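Local coordinates for protein cytochrome P450 (Bacillus megaterium, PDB 5L92) that binds heme and the steroid corticosterone and, as a cytochrome P450 monooxygenase, probably hydroxylates steroids using molecular oxygen, at residues A263-L268 / E368-Y373. Sequence-based numbering, arbitrary orientation.
Sequences ASFERL and ELIDRY
Ile370 reaches across to helix 262-270 with both of its branches, one meeting Leu268 and the other Phe265. The methyl CD1 of Ile370 lies 3.6 Å from CD2 of Leu268; the two side chains cross at about a right angle, and the contact is made by their terminal methyls. Leu268 has CG anti to the backbone N (chi1 -174°), which carries its isobutyl group out from a helix position already facing Ile370.

The second branch of Ile370, the methyl CG2, comes up obliquely to the ring of Phe265, with CG2 of Ile370 4.2 Å from CE1 of Phe265. These two side chains pass alongside one another in opposite senses. The CB of Phe265 does not point at the partner helix; the extended first torsion (chi1 -174°) swings the ring across, with CE1 and CZ leading. At the ring edge, near its plane, lies the carbonyl oxygen of Tyr373, 4.3 Å from CZ of Phe265, a loose approach at the point where the chain leaves helical geometry. No hydrogen bond links the segments, and the joint is small, burying 158 Å² in all.

The Tyr373 ring turns off to a different side, one face lying over CB of Arg372, 3.7 Å above the ring plane. One turn apart on helix 355-372, Arg372 and Glu368 form a salt bridge: NE of Arg372 donates to the anti lone pair of Glu368 OE2 at 2.6 Å, nearly straight (164°), with the oxygen close to the guanidinium plane.

Helix 355-372, which begins just after the axial heme ligand Cys352, is the L helix of the P450 fold; helix 262-270 packs against its far, C-terminal end, away from the heme and steroid sites. Helix 247-260 lies against both segments, Leu258 touching Phe265 and Leu268 and Ile255 meeting Leu369, while Leu123 of helix 112-125 packs on Glu368, Arg372 and Tyr373.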
ATOM      1  N   ALA A 263      17.170  18.190  -9.470  1.00 29.24           N
ATOM      2  CA  ALA A 263      16.702  19.552  -9.205  1.00 30.58           C
ATOM      3  C   ALA A 263      15.640  19.561  -8.109  1.00 29.05           C
ATOM      4  O   ALA A 263      15.614  20.478  -7.288  1.00 28.75           O
ATOM      5  CB  ALA A 263      16.162  20.230 -10.468  1.00 31.24           C
ATOM      6  N   SER A 264      14.744  18.558  -8.086  1.00 28.58           N
ATOM      7  CA  SER A 264      13.780  18.450  -6.985  1.00 29.58           C
ATOM      8  C   SER A 264      14.487  18.225  -5.658  1.00 28.99           C
ATOM      9  O   SER A 264      14.163  18.860  -4.655  1.00 29.09           O
ATOM     10  CB  SER A 264      12.780  17.310  -7.240  1.00 30.07           C
ATOM     11  OG  SER A 264      11.881  17.624  -8.293  1.00 30.79           O
ATOM     12  N   PHE A 265      15.454  17.314  -5.640  1.00 27.68           N
ATOM     13  CA  PHE A 265      16.221  17.039  -4.441  1.00 28.47           C
ATOM     14  C   PHE A 265      16.957  18.288  -3.944  1.00 29.37           C
ATOM     15  O   PHE A 265      16.949  18.587  -2.746  1.00 29.34           O
ATOM     16  CB  PHE A 265      17.182  15.888  -4.739  1.00 28.61           C
ATOM     17  CG  PHE A 265      17.955  15.390  -3.543  1.00 29.36           C
ATOM     18  CD1 PHE A 265      17.337  15.142  -2.357  1.00 28.56           C
ATOM     19  CD2 PHE A 265      19.303  15.127  -3.637  1.00 31.46           C
ATOM     20  CE1 PHE A 265      18.047  14.660  -1.273  1.00 30.26           C
ATOM     21  CE2 PHE A 265      20.003  14.630  -2.554  1.00 31.93           C
ATOM     22  CZ  PHE A 265      19.374  14.412  -1.375  1.00 32.06           C
ATOM     23  N   GLU A 266      17.586  19.053  -4.850  1.00 29.16           N
ATOM     24  CA  GLU A 266      18.304  20.239  -4.379  1.00 29.93           C
ATOM     25  C   GLU A 266      17.334  21.249  -3.799  1.00 29.90           C
ATOM     26  O   GLU A 266      17.656  21.950  -2.842  1.00 29.46           O
ATOM     27  CB  GLU A 266      19.130  20.897  -5.501  1.00 30.68           C
ATOM     28  CG  GLU A 266      20.268  20.059  -6.022  1.00 31.80           C
ATOM     29  CD  GLU A 266      21.110  19.455  -4.924  1.00 35.02           C
ATOM     30  OE1 GLU A 266      21.742  20.214  -4.174  1.00 35.37           O
ATOM     31  OE2 GLU A 266      21.142  18.213  -4.800  1.00 39.74           O
ATOM     32  N   ARG A 267      16.126  21.315  -4.338  1.00 29.97           N
ATOM     33  CA  ARG A 267      15.200  22.305  -3.839  1.00 30.96           C
ATOM     34  C   ARG A 267      14.653  21.890  -2.482  1.00 31.17           C
ATOM     35  O   ARG A 267      14.575  22.698  -1.550  1.00 31.40           O
ATOM     36  CB  ARG A 267      14.091  22.517  -4.856  1.00 31.98           C
ATOM     37  CG  ARG A 267      13.126  23.555  -4.353  1.00 34.39           C
ATOM     38  CD  ARG A 267      12.094  23.967  -5.361  1.00 38.83           C
ATOM     39  NE  ARG A 267      11.162  24.868  -4.701  1.00 40.83           N
ATOM     40  CZ  ARG A 267       9.901  25.054  -5.056  1.00 39.41           C
ATOM     41  NH1 ARG A 267       9.386  24.401  -6.101  1.00 38.10           N
ATOM     42  NH2 ARG A 267       9.159  25.895  -4.347  1.00 38.48           N
ATOM     43  N   LEU A 268      14.301  20.614  -2.342  1.00 31.26           N
ATOM     44  CA  LEU A 268      13.838  20.100  -1.063  1.00 31.73           C
ATOM     45  C   LEU A 268      14.831  20.394   0.056  1.00 31.96           C
ATOM     46  O   LEU A 268      14.436  20.772   1.162  1.00 33.79           O
ATOM     47  CB  LEU A 268      13.591  18.590  -1.196  1.00 31.95           C
ATOM     48  CG  LEU A 268      12.968  17.917   0.025  1.00 32.27           C
ATOM     49  CD1 LEU A 268      11.633  18.549   0.367  1.00 33.51           C
ATOM     50  CD2 LEU A 268      12.787  16.417  -0.298  1.00 34.57           C
ATOM     51  N   GLU A 368      14.944  12.606   8.055  1.00 32.65           N
ATOM     52  CA  GLU A 368      16.190  12.239   8.700  1.00 35.09           C
ATOM     53  C   GLU A 368      17.191  11.739   7.669  1.00 35.45           C
ATOM     54  O   GLU A 368      18.367  12.103   7.707  1.00 35.66           O
ATOM     55  CB  GLU A 368      15.905  11.200   9.775  1.00 35.93           C
ATOM     56  CG  GLU A 368      17.074  10.817  10.596  1.00 41.25           C
ATOM     57  CD  GLU A 368      17.565  11.947  11.476  1.00 45.26           C
ATOM     58  OE1 GLU A 368      16.755  12.828  11.839  1.00 46.35           O
ATOM     59  OE2 GLU A 368      18.770  11.957  11.798  1.00 47.82           O
ATOM     60  N   LEU A 369      16.740  10.927   6.718  1.00 34.04           N
ATOM     61  CA  LEU A 369      17.632  10.519   5.641  1.00 34.39           C
ATOM     62  C   LEU A 369      18.224  11.722   4.926  1.00 34.72           C
ATOM     63  O   LEU A 369      19.430  11.772   4.640  1.00 35.19           O
ATOM     64  CB  LEU A 369      16.872   9.660   4.642  1.00 33.86           C
ATOM     65  CG  LEU A 369      17.019   8.172   4.764  1.00 36.58           C
ATOM     66  CD1 LEU A 369      16.196   7.582   3.642  1.00 33.79           C
ATOM     67  CD2 LEU A 369      18.482   7.783   4.676  1.00 37.58           C
ATOM     68  N   ILE A 370      17.369  12.671   4.560  1.00 33.54           N
ATOM     69  CA  ILE A 370      17.824  13.807   3.776  1.00 34.14           C
ATOM     70  C   ILE A 370      18.744  14.683   4.613  1.00 34.80           C
ATOM     71  O   ILE A 370      19.723  15.236   4.105  1.00 34.43           O
ATOM     72  CB  ILE A 370      16.608  14.587   3.235  1.00 33.26           C
ATOM     73  CG1 ILE A 370      15.851  13.722   2.227  1.00 33.01           C
ATOM     74  CG2 ILE A 370      17.046  15.883   2.609  1.00 34.92           C
ATOM     75  CD1 ILE A 370      14.452  14.226   1.975  1.00 35.82           C
ATOM     76  N   ASP A 371      18.463  14.805   5.912  1.00 35.85           N
ATOM     77  CA  ASP A 371      19.274  15.675   6.765  1.00 37.77           C
ATOM     78  C   ASP A 371      20.670  15.100   6.964  1.00 37.71           C
ATOM     79  O   ASP A 371      21.648  15.847   7.027  1.00 39.29           O
ATOM     80  CB  ASP A 371      18.582  15.878   8.116  1.00 41.12           C
ATOM     81  CG  ASP A 371      19.290  16.914   8.982  1.00 49.65           C
ATOM     82  OD1 ASP A 371      19.064  18.132   8.780  1.00 55.55           O
ATOM     83  OD2 ASP A 371      20.086  16.502   9.846  1.00 47.06           O
ATOM     84  N   ARG A 372      20.777  13.792   7.038  1.00 36.53           N
ATOM     85  CA  ARG A 372      22.041  13.119   7.219  1.00 36.99           C
ATOM     86  C   ARG A 372      22.876  12.905   6.001  1.00 37.48           C
ATOM     87  O   ARG A 372      24.051  12.945   6.096  1.00 36.95           O
ATOM     88  CB  ARG A 372      21.829  11.737   7.822  1.00 37.63           C
ATOM     89  CG  ARG A 372      21.115  11.741   9.143  1.00 40.16           C
ATOM     90  CD  ARG A 372      21.694  10.750  10.089  1.00 40.04           C
ATOM     91  NE  ARG A 372      20.888  10.586  11.273  1.00 44.25           N
ATOM     92  CZ  ARG A 372      21.054   9.597  12.123  1.00 41.55           C
ATOM     93  NH1 ARG A 372      21.982   8.713  11.916  1.00 38.84           N
ATOM     94  NH2 ARG A 372      20.306   9.511  13.183  1.00 42.94           N
ATOM     95  N   TYR A 373      22.265  12.640   4.870  1.00 35.91           N
ATOM     96  CA  TYR A 373      22.993  12.347   3.654  1.00 35.72           C
ATOM     97  C   TYR A 373      22.582  13.208   2.449  1.00 34.57           C
ATOM     98  O   TYR A 373      22.082  12.732   1.476  1.00 33.54           O
ATOM     99  CB  TYR A 373      22.866  10.852   3.346  1.00 36.29           C
ATOM    100  CG  TYR A 373      23.066   9.963   4.545  1.00 37.33           C
ATOM    101  CD1 TYR A 373      24.245   9.973   5.226  1.00 37.28           C
ATOM    102  CD2 TYR A 373      22.075   9.122   4.996  1.00 37.30           C
ATOM    103  CE1 TYR A 373      24.435   9.191   6.311  1.00 37.25           C
ATOM    104  CE2 TYR A 373      22.266   8.327   6.090  1.00 37.60           C
ATOM    105  CZ  TYR A 373      23.445   8.384   6.743  1.00 38.75           C
ATOM    106  OH  TYR A 373      23.672   7.631   7.818  1.00 42.57           O
TER